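Local coordinates for protein probable ferredoxin-dependent nitrite reductase NirA (Mycobacterium tuberculosis, PDB 1ZJ8) that catalyses the ferredoxin-dependent reduction of sulfite to sulfide, using a siroheme and a [4Fe-4S] cluster, at residues A[107-112]-A[164-169]; A[74-79]-A[173-178]; A[136-141]-A[362-367]. All blocks are in the same frame, centred on the assembly; numbering follows the deposited sequence.

Contact 1: residues A[107-112]-A[164-169]. With SRM (siroheme), chain E.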
loop_
_atom_site.group_PDB
_atom_site.type_symbol
_atom_site.label_atom_id
_atom_site.label_comp_id
_atom_site.label_asym_id
_atom_site.label_seq_id
_atom_site.Cartn_x
_atom_site.Cartn_y
_atom_site.Cartn_z
ATOM N N MET A 107 5.728 -9.971 -9.894
ATOM C CA MET A 107 4.398 -10.564 -9.774
ATOM C C MET A 107 3.810 -10.310 -8.379
ATOM O O MET A 107 4.475 -10.540 -7.367
ATOM C CB MET A 107 4.433 -12.048 -10.087
ATOM C CG MET A 107 3.035 -12.653 -10.181
ATOM S SD MET A 107 3.034 -14.410 -10.664
ATOM C CE MET A 107 3.623 -15.184 -9.177
ATOM N N ARG A 108 2.562 -9.846 -8.349
ATOM C CA ARG A 108 1.915 -9.331 -7.140
ATOM C C ARG A 108 0.768 -10.241 -6.741
ATOM O O ARG A 108 -0.184 -10.419 -7.500
ATOM C CB ARG A 108 1.370 -7.914 -7.410
ATOM C CG ARG A 108 0.669 -7.223 -6.223
ATOM C CD ARG A 108 0.154 -5.814 -6.583
ATOM N NE ARG A 108 1.245 -4.862 -6.804
ATOM C CZ ARG A 108 1.082 -3.575 -7.113
ATOM N NH1 ARG A 108 -0.123 -3.033 -7.250
ATOM N NH2 ARG A 108 2.132 -2.798 -7.282
ATOM N N VAL A 109 0.851 -10.804 -5.543
ATOM C CA VAL A 109 -0.191 -11.687 -5.065
ATOM C C VAL A 109 -1.230 -10.887 -4.303
ATOM O O VAL A 109 -0.891 -10.138 -3.388
ATOM C CB VAL A 109 0.364 -12.789 -4.155
ATOM C CG1 VAL A 109 -0.738 -13.771 -3.783
ATOM C CG2 VAL A 109 1.525 -13.523 -4.849
ATOM N N ARG A 110 -2.495 -11.059 -4.690
ATOM C CA ARG A 110 -3.620 -10.358 -4.077
ATOM C C ARG A 110 -4.017 -10.996 -2.739
ATOM O O ARG A 110 -4.384 -12.182 -2.704
ATOM C CB ARG A 110 -4.796 -10.417 -5.038
ATOM C CG ARG A 110 -5.915 -9.498 -4.691
ATOM C CD ARG A 110 -7.216 -9.887 -5.363
ATOM N NE ARG A 110 -8.235 -8.941 -4.939
ATOM C CZ ARG A 110 -8.481 -7.783 -5.538
ATOM N NH1 ARG A 110 -7.845 -7.437 -6.651
ATOM N NH2 ARG A 110 -9.400 -6.968 -5.042
ATOM N N CYS A 111 -3.941 -10.221 -1.656
ATOM C CA CYS A 111 -4.262 -10.708 -0.320
ATOM C C CYS A 111 -5.261 -9.809 0.406
ATOM O O CYS A 111 -4.927 -9.170 1.419
ATOM C CB CYS A 111 -2.996 -10.778 0.519
ATOM S SG CYS A 111 -1.715 -11.798 -0.169
ATOM N N ASP A 112 -6.494 -9.784 -0.081
ATOM C CA ASP A 112 -7.511 -8.921 0.507
ATOM C C ASP A 112 -7.568 -9.177 2.000
ATOM O O ASP A 112 -7.556 -10.332 2.443
ATOM C CB ASP A 112 -8.861 -9.117 -0.180
ATOM C CG ASP A 112 -8.773 -8.830 -1.679
ATOM O OD1 ASP A 112 -9.215 -7.746 -2.097
ATOM O OD2 ASP A 112 -8.193 -9.655 -2.431
ATOM N N VAL A 164 -4.368 -22.997 -2.804
ATOM C CA VAL A 164 -4.534 -22.490 -1.423
ATOM C C VAL A 164 -5.426 -21.234 -1.351
ATOM O O VAL A 164 -5.376 -20.488 -0.377
ATOM C CB VAL A 164 -3.157 -22.198 -0.742
ATOM C CG1 VAL A 164 -2.457 -23.490 -0.344
ATOM C CG2 VAL A 164 -2.275 -21.360 -1.653
ATOM N N GLY A 165 -6.235 -21.005 -2.382
ATOM C CA GLY A 165 -7.221 -19.915 -2.377
ATOM C C GLY A 165 -6.758 -18.530 -2.804
ATOM O O GLY A 165 -7.482 -17.539 -2.622
ATOM N N LEU A 166 -5.560 -18.452 -3.377
ATOM C CA LEU A 166 -4.972 -17.166 -3.748
ATOM C C LEU A 166 -5.006 -16.926 -5.253
ATOM O O LEU A 166 -4.986 -17.859 -6.044
ATOM C CB LEU A 166 -3.532 -17.079 -3.228
ATOM C CG LEU A 166 -3.402 -17.060 -1.695
ATOM C CD1 LEU A 166 -2.059 -17.605 -1.247
ATOM C CD2 LEU A 166 -3.614 -15.644 -1.169
ATOM N N GLN A 167 -5.057 -15.653 -5.624
ATOM C CA GLN A 167 -5.137 -15.227 -7.007
ATOM C C GLN A 167 -4.351 -13.914 -7.198
ATOM O O GLN A 167 -3.947 -13.273 -6.222
ATOM C CB GLN A 167 -6.601 -15.053 -7.426
ATOM C CG GLN A 167 -7.478 -14.217 -6.469
ATOM C CD GLN A 167 -8.896 -13.948 -7.034
ATOM O OE1 GLN A 167 -9.049 -13.510 -8.174
ATOM N NE2 GLN A 167 -9.924 -14.217 -6.230
ATOM N N THR A 168 -4.116 -13.539 -8.456
ATOM C CA THR A 168 -3.439 -12.291 -8.779
ATOM C C THR A 168 -4.393 -11.373 -9.520
ATOM O O THR A 168 -3.974 -10.372 -10.098
ATOM C CB THR A 168 -2.132 -12.523 -9.637
ATOM O OG1 THR A 168 -2.434 -13.093 -10.927
ATOM C CG2 THR A 168 -1.158 -13.445 -8.911
ATOM N N THR A 169 -5.680 -11.701 -9.488
ATOM C CA THR A 169 -6.662 -10.988 -10.296
ATOM C C THR A 169 -6.807 -9.508 -9.914
ATOM O O THR A 169 -7.050 -9.172 -8.753
ATOM C CB THR A 169 -8.054 -11.639 -10.187
ATOM O OG1 THR A 169 -7.961 -13.053 -10.438
ATOM C CG2 THR A 169 -9.049 -10.973 -11.167
HETATM FE FE SRM E . 2.263 1.799 -6.243
HETATM C CHA SRM E . 3.081 2.299 -9.522
HETATM C CHB SRM E . 5.020 -0.063 -5.854
HETATM C CHC SRM E . 1.454 1.289 -3.132
HETATM C CHD SRM E . 1.080 5.039 -6.040
HETATM N NA SRM E . 3.644 1.072 -7.493
HETATM C C1A SRM E . 3.755 1.275 -8.824
HETATM C C2A SRM E . 4.672 0.308 -9.508
HETATM C CMA SRM E . 3.868 -0.799 -10.119
HETATM C CDA SRM E . 5.617 0.980 -10.465
HETATM C CEA SRM E . 5.367 0.895 -11.937
HETATM O O3A SRM E . 4.330 1.389 -12.392
HETATM O O4A SRM E . 6.175 0.335 -12.692
HETATM C C3A SRM E . 5.464 -0.179 -8.343
HETATM C CAA SRM E . 5.797 -1.632 -8.383
HETATM C CBA SRM E . 7.124 -1.665 -9.093
HETATM C CCA SRM E . 7.963 -2.800 -8.604
HETATM O O1A SRM E . 7.971 -3.063 -7.382
HETATM O O2A SRM E . 8.615 -3.466 -9.444
HETATM C C4A SRM E . 4.669 0.276 -7.167
HETATM N NB SRM E . 3.022 0.672 -4.822
HETATM C C1B SRM E . 4.124 -0.079 -4.788
HETATM C C2B SRM E . 4.286 -0.921 -3.554
HETATM C CMB SRM E . 4.829 -2.299 -3.808
HETATM C CDB SRM E . 5.232 -0.205 -2.650
HETATM C CEB SRM E . 5.577 -0.839 -1.349
HETATM O O3B SRM E . 6.722 -1.273 -1.097
HETATM O O4B SRM E . 4.671 -0.928 -0.521
HETATM C C3B SRM E . 2.867 -0.860 -3.030
HETATM C CAB SRM E . 2.021 -1.952 -3.632
HETATM C CBB SRM E . 0.857 -2.305 -2.757
HETATM C CCB SRM E . -0.083 -3.221 -3.487
HETATM O O1B SRM E . -0.101 -4.426 -3.248
HETATM O O2B SRM E . -0.875 -2.787 -4.318
HETATM C C4B SRM E . 2.402 0.418 -3.674
HETATM N NC SRM E . 1.561 2.951 -4.859
HETATM C C1C SRM E . 1.110 2.524 -3.662
HETATM C C2C SRM E . 0.611 3.541 -2.860
HETATM C CDC SRM E . 0.270 3.528 -1.407
HETATM C CEC SRM E . -1.065 3.101 -0.933
HETATM O O3C SRM E . -1.872 2.568 -1.729
HETATM O O4C SRM E . -1.306 3.322 0.262
HETATM C C3C SRM E . 0.569 4.605 -3.708
HETATM C CAC SRM E . 0.057 5.914 -3.203
HETATM C CBC SRM E . -1.413 6.090 -2.888
HETATM C CCC SRM E . -2.166 6.327 -4.186
HETATM O O1C SRM E . -2.320 5.392 -5.017
HETATM O O2C SRM E . -2.594 7.493 -4.388
HETATM C C4C SRM E . 1.080 4.216 -4.920
HETATM N ND SRM E . 1.804 3.226 -7.604
HETATM C C1D SRM E . 1.523 4.492 -7.258
HETATM C C2D SRM E . 1.753 5.329 -8.366
HETATM C CAD SRM E . 0.997 6.628 -8.584
HETATM C CBD SRM E . -0.260 6.598 -9.396
HETATM C CCD SRM E . -1.155 7.792 -9.569
HETATM O O1D SRM E . -2.304 7.710 -9.081
HETATM O O2D SRM E . -0.761 8.825 -10.174
HETATM C C3D SRM E . 2.185 4.509 -9.394
HETATM C CDD SRM E . 2.127 4.852 -10.858
HETATM C CED SRM E . 0.849 4.803 -11.666
HETATM O O3D SRM E . -0.164 4.254 -11.231
HETATM O O4D SRM E . 0.783 5.315 -12.793
HETATM C C4D SRM E . 2.209 3.211 -8.910
#

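Contact 2: residues A[74-79]-A[173-178]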
loop_
_atom_site.group_PDB
_atom_site.type_symbol
_atom_site.label_atom_id
_atom_site.label_comp_id
_atom_site.label_asym_id
_atom_site.label_seq_id
_atom_site.Cartn_x
_atom_site.Cartn_y
_atom_site.Cartn_z
ATOM N N PHE A 74 -1.405 -7.289 -19.153
ATOM C CA PHE A 74 -0.730 -8.133 -18.132
ATOM C C PHE A 74 -1.052 -7.703 -16.700
ATOM O O PHE A 74 -1.172 -8.526 -15.796
ATOM C CB PHE A 74 0.802 -8.076 -18.310
ATOM C CG PHE A 74 1.382 -9.223 -19.098
ATOM C CD1 PHE A 74 0.837 -9.609 -20.319
ATOM C CD2 PHE A 74 2.509 -9.904 -18.630
ATOM C CE1 PHE A 74 1.399 -10.662 -21.054
ATOM C CE2 PHE A 74 3.075 -10.967 -19.362
ATOM C CZ PHE A 74 2.520 -11.339 -20.569
ATOM N N ARG A 75 -1.186 -6.403 -16.510
ATOM C CA ARG A 75 -1.422 -5.833 -15.196
ATOM C C ARG A 75 -2.693 -6.387 -14.563
ATOM O O ARG A 75 -2.739 -6.634 -13.364
ATOM C CB ARG A 75 -1.482 -4.318 -15.306
ATOM C CG ARG A 75 -0.170 -3.740 -15.816
ATOM C CD ARG A 75 -0.239 -2.257 -15.902
ATOM N NE ARG A 75 1.050 -1.700 -16.268
ATOM C CZ ARG A 75 1.318 -0.403 -16.292
ATOM N NH1 ARG A 75 0.388 0.488 -15.968
ATOM N NH2 ARG A 75 2.524 0.008 -16.636
ATOM N N TRP A 76 -3.709 -6.648 -15.370
ATOM C CA TRP A 76 -4.957 -7.201 -14.849
ATOM C C TRP A 76 -4.743 -8.538 -14.168
ATOM O O TRP A 76 -5.683 -9.069 -13.561
ATOM C CB TRP A 76 -5.999 -7.351 -15.961
ATOM C CG TRP A 76 -6.848 -6.156 -16.116
ATOM C CD1 TRP A 76 -8.148 -6.032 -15.743
ATOM C CD2 TRP A 76 -6.461 -4.889 -16.677
ATOM N NE1 TRP A 76 -8.604 -4.772 -16.046
ATOM C CE2 TRP A 76 -7.590 -4.054 -16.625
ATOM C CE3 TRP A 76 -5.276 -4.390 -17.232
ATOM C CZ2 TRP A 76 -7.569 -2.743 -17.095
ATOM C CZ3 TRP A 76 -5.254 -3.084 -17.700
ATOM C CH2 TRP A 76 -6.391 -2.275 -17.628
ATOM N N TRP A 77 -3.531 -9.087 -14.288
ATOM C CA TRP A 77 -3.150 -10.277 -13.538
ATOM C C TRP A 77 -1.952 -10.045 -12.626
ATOM O O TRP A 77 -1.316 -10.996 -12.181
ATOM C CB TRP A 77 -2.888 -11.444 -14.485
ATOM C CG TRP A 77 -4.127 -11.869 -15.157
ATOM C CD1 TRP A 77 -4.542 -11.495 -16.387
ATOM C CD2 TRP A 77 -5.153 -12.720 -14.622
ATOM N NE1 TRP A 77 -5.756 -12.063 -16.670
ATOM C CE2 TRP A 77 -6.159 -12.823 -15.603
ATOM C CE3 TRP A 77 -5.315 -13.410 -13.415
ATOM C CZ2 TRP A 77 -7.321 -13.593 -15.422
ATOM C CZ3 TRP A 77 -6.477 -14.170 -13.234
ATOM C CH2 TRP A 77 -7.463 -14.250 -14.243
ATOM N N GLY A 78 -1.660 -8.789 -12.316
ATOM C CA GLY A 78 -0.577 -8.476 -11.388
ATOM C C GLY A 78 0.827 -8.752 -11.917
ATOM O O GLY A 78 1.759 -8.964 -11.121
ATOM N N LEU A 79 0.979 -8.741 -13.251
ATOM C CA LEU A 79 2.284 -8.892 -13.898
ATOM C C LEU A 79 2.689 -7.554 -14.432
ATOM O O LEU A 79 2.071 -7.007 -15.334
ATOM C CB LEU A 79 2.250 -9.916 -15.011
ATOM C CG LEU A 79 2.184 -11.341 -14.460
ATOM C CD1 LEU A 79 1.549 -12.277 -15.478
ATOM C CD2 LEU A 79 3.561 -11.853 -14.027
ATOM N N GLY A 173 -3.546 -2.773 -12.607
ATOM C CA GLY A 173 -4.472 -2.401 -13.694
ATOM C C GLY A 173 -5.510 -1.332 -13.391
ATOM O O GLY A 173 -5.588 -0.811 -12.282
ATOM N N ASP A 174 -6.318 -1.010 -14.400
ATOM C CA ASP A 174 -7.391 -0.005 -14.289
ATOM C C ASP A 174 -8.694 -0.634 -13.748
ATOM O O ASP A 174 -9.680 -0.813 -14.487
ATOM C CB ASP A 174 -7.626 0.650 -15.661
ATOM C CG ASP A 174 -6.463 1.557 -16.104
ATOM O OD1 ASP A 174 -5.386 1.548 -15.447
ATOM O OD2 ASP A 174 -6.641 2.292 -17.114
ATOM N N CYS A 175 -8.666 -0.946 -12.444
ATOM C CA CYS A 175 -9.631 -1.842 -11.786
ATOM C C CYS A 175 -9.353 -1.899 -10.273
ATOM O O CYS A 175 -8.340 -1.378 -9.817
ATOM C CB CYS A 175 -9.471 -3.226 -12.394
ATOM S SG CYS A 175 -7.736 -3.685 -12.512
ATOM N N PRO A 176 -10.253 -2.507 -9.482
ATOM C CA PRO A 176 -10.057 -2.532 -8.012
ATOM C C PRO A 176 -8.871 -3.358 -7.519
ATOM O O PRO A 176 -8.733 -4.552 -7.846
ATOM C CB PRO A 176 -11.378 -3.116 -7.472
ATOM C CG PRO A 176 -12.363 -2.977 -8.598
ATOM C CD PRO A 176 -11.532 -3.134 -9.857
ATOM N N ARG A 177 -8.028 -2.706 -6.724
ATOM C CA ARG A 177 -6.850 -3.340 -6.155
ATOM C C ARG A 177 -7.286 -4.060 -4.894
ATOM O O ARG A 177 -8.464 -4.030 -4.555
ATOM C CB ARG A 177 -5.782 -2.279 -5.841
ATOM C CG ARG A 177 -5.412 -1.378 -7.030
ATOM C CD ARG A 177 -5.001 -2.242 -8.222
ATOM N NE ARG A 177 -4.466 -1.494 -9.356
ATOM C CZ ARG A 177 -3.236 -0.994 -9.428
ATOM N NH1 ARG A 177 -2.369 -1.104 -8.411
ATOM N NH2 ARG A 177 -2.879 -0.345 -10.530
ATOM N N VAL A 178 -6.337 -4.702 -4.208
ATOM C CA VAL A 178 -6.584 -5.259 -2.869
ATOM C C VAL A 178 -7.535 -4.418 -2.009
ATOM O O VAL A 178 -7.403 -3.210 -1.911
ATOM C CB VAL A 178 -5.287 -5.374 -2.011
ATOM C CG1 VAL A 178 -4.678 -6.737 -2.109
ATOM C CG2 VAL A 178 -4.303 -4.294 -2.363
#

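Contact 3: residues A[136-141]-A[362-367]. With SRM (siroheme), chain E.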
loop_
_atom_site.group_PDB
_atom_site.type_symbol
_atom_site.label_atom_id
_atom_site.label_comp_id
_atom_site.label_asym_id
_atom_site.label_seq_id
_atom_site.Cartn_x
_atom_site.Cartn_y
_atom_site.Cartn_z
ATOM N N ALA A 136 10.932 -11.818 -1.902
ATOM C CA ALA A 136 9.583 -11.704 -1.359
ATOM C C ALA A 136 9.521 -10.454 -0.494
ATOM O O ALA A 136 10.216 -10.377 0.508
ATOM C CB ALA A 136 9.264 -12.924 -0.534
ATOM N N ASP A 137 8.724 -9.469 -0.901
ATOM C CA ASP A 137 8.617 -8.204 -0.166
ATOM C C ASP A 137 7.157 -7.891 0.160
ATOM O O ASP A 137 6.305 -7.922 -0.736
ATOM C CB ASP A 137 9.229 -7.059 -0.968
ATOM C CG ASP A 137 10.716 -7.266 -1.249
ATOM O OD1 ASP A 137 11.400 -7.896 -0.397
ATOM O OD2 ASP A 137 11.199 -6.804 -2.327
ATOM N N ILE A 138 6.873 -7.614 1.439
ATOM C CA ILE A 138 5.507 -7.356 1.881
ATOM C C ILE A 138 5.243 -5.935 1.574
ATOM O O ILE A 138 5.919 -5.066 2.091
ATOM C CB ILE A 138 5.258 -7.518 3.404
ATOM C CG1 ILE A 138 5.101 -8.980 3.786
ATOM C CG2 ILE A 138 3.967 -6.810 3.839
ATOM C CD1 ILE A 138 6.434 -9.629 4.080
ATOM N N SER A 139 4.222 -5.712 0.766
ATOM C CA SER A 139 3.826 -4.396 0.355
ATOM C C SER A 139 3.019 -3.718 1.483
ATOM O O SER A 139 2.553 -4.381 2.419
ATOM C CB SER A 139 2.991 -4.573 -0.904
ATOM O OG SER A 139 1.639 -4.882 -0.590
ATOM N N ASP A 140 2.854 -2.399 1.390
ATOM C CA ASP A 140 2.071 -1.651 2.365
ATOM C C ASP A 140 0.561 -1.613 2.025
ATOM O O ASP A 140 -0.157 -0.736 2.491
ATOM C CB ASP A 140 2.657 -0.250 2.489
ATOM C CG ASP A 140 2.421 0.585 1.258
ATOM O OD1 ASP A 140 1.680 0.106 0.394
ATOM O OD2 ASP A 140 2.948 1.721 1.160
ATOM N N ARG A 141 0.097 -2.547 1.190
ATOM C CA ARG A 141 -1.333 -2.817 0.994
ATOM C C ARG A 141 -1.614 -4.299 1.261
ATOM O O ARG A 141 -2.543 -4.855 0.705
ATOM C CB ARG A 141 -1.789 -2.494 -0.440
ATOM C CG ARG A 141 -1.965 -1.029 -0.803
ATOM C CD ARG A 141 -2.826 -0.876 -2.061
ATOM N NE ARG A 141 -4.274 -1.024 -1.802
ATOM C CZ ARG A 141 -5.044 -0.099 -1.206
ATOM N NH1 ARG A 141 -4.532 1.056 -0.802
ATOM N NH2 ARG A 141 -6.339 -0.320 -1.021
ATOM N N GLY A 362 9.404 -4.089 4.769
ATOM C CA GLY A 362 8.728 -5.180 4.065
ATOM C C GLY A 362 9.609 -6.293 3.512
ATOM O O GLY A 362 9.090 -7.295 3.004
ATOM N N ARG A 363 10.933 -6.157 3.623
ATOM C CA ARG A 363 11.844 -7.105 2.965
ATOM C C ARG A 363 11.975 -8.398 3.724
ATOM O O ARG A 363 12.510 -8.401 4.827
ATOM C CB ARG A 363 13.243 -6.501 2.804
ATOM C CG ARG A 363 14.313 -7.537 2.359
ATOM C CD ARG A 363 15.184 -7.070 1.209
ATOM N NE ARG A 363 14.425 -7.070 -0.037
ATOM C CZ ARG A 363 14.851 -6.517 -1.172
ATOM N NH1 ARG A 363 16.056 -5.952 -1.236
ATOM N NH2 ARG A 363 14.069 -6.522 -2.252
ATOM N N VAL A 364 11.495 -9.483 3.128
ATOM C CA VAL A 364 11.700 -10.835 3.652
ATOM C C VAL A 364 12.233 -11.722 2.503
ATOM O O VAL A 364 13.043 -11.250 1.701
ATOM C CB VAL A 364 10.397 -11.430 4.347
ATOM C CG1 VAL A 364 10.044 -10.662 5.631
ATOM C CG2 VAL A 364 9.183 -11.452 3.404
ATOM N N SER A 365 11.812 -12.990 2.428
ATOM C CA SER A 365 12.274 -13.935 1.409
ATOM C C SER A 365 11.487 -15.248 1.507
ATOM O O SER A 365 10.811 -15.535 2.510
ATOM C CB SER A 365 13.790 -14.218 1.521
ATOM O OG SER A 365 14.170 -14.818 2.764
ATOM N N GLY A 366 11.589 -16.050 0.449
ATOM C CA GLY A 366 10.927 -17.348 0.381
ATOM C C GLY A 366 11.305 -18.132 1.606
ATOM O O GLY A 366 10.433 -18.562 2.353
ATOM N N THR A 367 12.611 -18.284 1.821
ATOM C CA THR A 367 13.139 -19.011 2.977
ATOM C C THR A 367 12.534 -18.530 4.267
ATOM O O THR A 367 12.273 -19.352 5.163
ATOM C CB THR A 367 14.658 -18.837 3.132
ATOM O OG1 THR A 367 15.298 -19.349 1.966
ATOM C CG2 THR A 367 15.189 -19.579 4.361
HETATM FE FE SRM E . 2.263 1.799 -6.243
HETATM C CHA SRM E . 3.081 2.299 -9.522
HETATM C CHB SRM E . 5.020 -0.063 -5.854
HETATM C CHC SRM E . 1.454 1.289 -3.132
HETATM C CHD SRM E . 1.080 5.039 -6.040
HETATM N NA SRM E . 3.644 1.072 -7.493
HETATM C C1A SRM E . 3.755 1.275 -8.824
HETATM C C2A SRM E . 4.672 0.308 -9.508
HETATM C CMA SRM E . 3.868 -0.799 -10.119
HETATM C CDA SRM E . 5.617 0.980 -10.465
HETATM C CEA SRM E . 5.367 0.895 -11.937
HETATM O O3A SRM E . 4.330 1.389 -12.392
HETATM O O4A SRM E . 6.175 0.335 -12.692
HETATM C C3A SRM E . 5.464 -0.179 -8.343
HETATM C CAA SRM E . 5.797 -1.632 -8.383
HETATM C CBA SRM E . 7.124 -1.665 -9.093
HETATM C CCA SRM E . 7.963 -2.800 -8.604
HETATM O O1A SRM E . 7.971 -3.063 -7.382
HETATM O O2A SRM E . 8.615 -3.466 -9.444
HETATM C C4A SRM E . 4.669 0.276 -7.167
HETATM N NB SRM E . 3.022 0.672 -4.822
HETATM C C1B SRM E . 4.124 -0.079 -4.788
HETATM C C2B SRM E . 4.286 -0.921 -3.554
HETATM C CMB SRM E . 4.829 -2.299 -3.808
HETATM C CDB SRM E . 5.232 -0.205 -2.650
HETATM C CEB SRM E . 5.577 -0.839 -1.349
HETATM O O3B SRM E . 6.722 -1.273 -1.097
HETATM O O4B SRM E . 4.671 -0.928 -0.521
HETATM C C3B SRM E . 2.867 -0.860 -3.030
HETATM C CAB SRM E . 2.021 -1.952 -3.632
HETATM C CBB SRM E . 0.857 -2.305 -2.757
HETATM C CCB SRM E . -0.083 -3.221 -3.487
HETATM O O1B SRM E . -0.101 -4.426 -3.248
HETATM O O2B SRM E . -0.875 -2.787 -4.318
HETATM C C4B SRM E . 2.402 0.418 -3.674
HETATM N NC SRM E . 1.561 2.951 -4.859
HETATM C C1C SRM E . 1.110 2.524 -3.662
HETATM C C2C SRM E . 0.611 3.541 -2.860
HETATM C CDC SRM E . 0.270 3.528 -1.407
HETATM C CEC SRM E . -1.065 3.101 -0.933
HETATM O O3C SRM E . -1.872 2.568 -1.729
HETATM O O4C SRM E . -1.306 3.322 0.262
HETATM C C3C SRM E . 0.569 4.605 -3.708
HETATM C CAC SRM E . 0.057 5.914 -3.203
HETATM C CBC SRM E . -1.413 6.090 -2.888
HETATM C CCC SRM E . -2.166 6.327 -4.186
HETATM O O1C SRM E . -2.320 5.392 -5.017
HETATM O O2C SRM E . -2.594 7.493 -4.388
HETATM C C4C SRM E . 1.080 4.216 -4.920
HETATM N ND SRM E . 1.804 3.226 -7.604
HETATM C C1D SRM E . 1.523 4.492 -7.258
HETATM C C2D SRM E . 1.753 5.329 -8.366
HETATM C CAD SRM E . 0.997 6.628 -8.584
HETATM C CBD SRM E . -0.260 6.598 -9.396
HETATM C CCD SRM E . -1.155 7.792 -9.569
HETATM O O1D SRM E . -2.304 7.710 -9.081
HETATM O O2D SRM E . -0.761 8.825 -10.174
HETATM C C3D SRM E . 2.185 4.509 -9.394
HETATM C CDD SRM E . 2.127 4.852 -10.858
HETATM C CED SRM E . 0.849 4.803 -11.666
HETATM O O3D SRM E . -0.164 4.254 -11.231
HETATM O O4D SRM E . 0.783 5.315 -12.793
HETATM C C4D SRM E . 2.209 3.211 -8.910
#

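Contact 1: residues A[107-112]-A[164-169]
Arg-110 reaches across to the 164-169 loop with both its backbone and its side chain. Its N donates to Gln-167 O (3.1 Å), and its NH1 donates to Thr-169 O (2.8 Å), which lies beside the guanidinium edge but tilted 29° from its plane. With CG anti to the backbone N (chi1 -167°) and the chain extended as far as NE, the side chain runs along the loop and carries its charge to the second carbonyl. Asp-112 turns back to form a salt bridge with the same guanidinium, while NH1 also serves Pro-176 O. Arginine suits this place because its several N-H groups can satisfy buried carbonyls and a carboxylate together.

Apolar atoms fill the space beside this polar grip. Leu-166 brings CD2 to Val-109 CG1 (4.3 Å) and Cys-111 SG (4.4 Å), and its side chain also packs on helix 118-131. Thr-168 lays its methyl CG2 near Arg-108 O (3.5 Å), leaving its hydroxyl to bond Trp-77 O and Trp-158 NE1. A Schellman motif at Gly-165, closed by Leu-166 N and Leu-161 O, ends the preceding helix and sends the chain into this loop.

The end of Arg-108 lies apart from residues 164-169, at the siroheme. The ring B carboxylate stands over one face of its guanidinium, with NH1 3.0 Å from O2B, while Gln-145 takes NE and Ala-171 O takes NH1. Here an inner strand of the ferredoxin-like half domain's antiparallel sheet meets the loop between helix 154-162 and strand 176-181 and presents Arg-108 to a siroheme carboxylate.

Contact 2: residues A[74-79]-A[173-178]
The chain passes through a short 3-10 turn at residues 75-76, before strand 79-83, and draws level with the turn at Gly-173 to Cys-175 that precedes strand 176-181 of the 4Fe-4S domain, where the CA atoms of Arg-75 and Gly-173 come within 4.8 Å of each other.

The Trp-76 indole is the platform of the contact, and three successive residues lie over one of its faces. Gly-173 CA stands above the six-membered ring, 4.2 Å from its centroid and 12° off the normal, as a CH-pi contact; having no side chain, glycine brings its backbone directly onto the ring. Asp-174 follows with its N over the rim, 3.4 Å from Trp-76 CZ2, and its CB beside the same edge. Cys-175 SG then covers the pyrrole part, 4.0 Å from the five-membered centroid, in a sulfur-aromatic contact; a chi1 of 46° turns it back over the indole. Arg-75 adds its aliphatic CB, 3.7 Å from Gly-173 N, and its side chain comes within about 5 Å of siroheme, nearest atoms.

Asp-174 OD2 makes salt bridges with Arg-297 and Lys-41. Gly-173 O lies in the guanidinium plane of Arg-177, taking both NE (3.2 Å) and NH2.

The join is therefore dispersive, an aromatic face against backbone and sulfur. Donation from Trp-76 NE1 to Ala-213 O would limit rotation of the indole, and the paired Arg-177 bonds probably steady the turn at Gly-173.

Contact 3: residues A[136-141]-A[362-367]
An edge of the five-stranded antiparallel sheet is formed here: strand 363-365, from the second ferredoxin-like half domain, adds itself to strand 135-138 of the first. Backbone bonds make the seam, Val-364 N to Ala-136 O (3.0 Å) and the straighter Ile-138 N to Gly-362 O (2.7 Å, 167° at the hydrogen). Gly-362 suits its place: its phi is positive (77°), and its CA lies against Ile-138 O, where a side chain would have no room. Between the two bonds Asp-137 and Arg-363 form a non-hydrogen-bonded pair.

The side chains of that pair lie alongside each other on one face of the sheet, pointing the same way. Arg-363 grips the carboxylate side-on, NE to OD1 (3.2 Å) and NH2 to OD2 (2.9 Å), each oxygen being met on its syn side although the two planes are turned 37° apart. Bends at chi2 and chi3 fold the long arginine back to reach its neighbour. On the other face the small Ala-136 CB accommodates Val-364 CG2 (4.2 Å), and Ile-138 CD1 touches the same methyl.

Beyond the strand the first segment turns to siroheme: Asp-140 N donates to O4B (3.0 Å) and Arg-141 NH1 to O3C (3.2 Å).

Chemically, a paired charge and two backbone bonds tie the half domains together in a mostly buried setting, with Arg-363 partly exposed. The bidentate bridge would be expected to keep Asp-137 ionised, and the strand so fixed runs straight into residues that hold the cofactor.

In the fold
All three contacts are largely buried. Contacts 1 and 3 reach the same antiparallel sheet: strand 104-109 lies within it, whereas 363-365 is an outermost strand, and both contacts touch siroheme. Contact 2 lies beside them, between the turn leading into strand 79-83 and the start of strand 176-181 in another sheet. Contacts 1 and 2 meet directly, through Thr-168 OG1 to Trp-77 O and Arg-108 N to Gly-78 O; Arg-141 NH2 joins contact 3 to Val-178 O of contact 2. Their chemistry differs with place: arginine to loop carbonyls in contact 1, aromatic packing in contact 2, and strand pairing with an ion pair in contact 3.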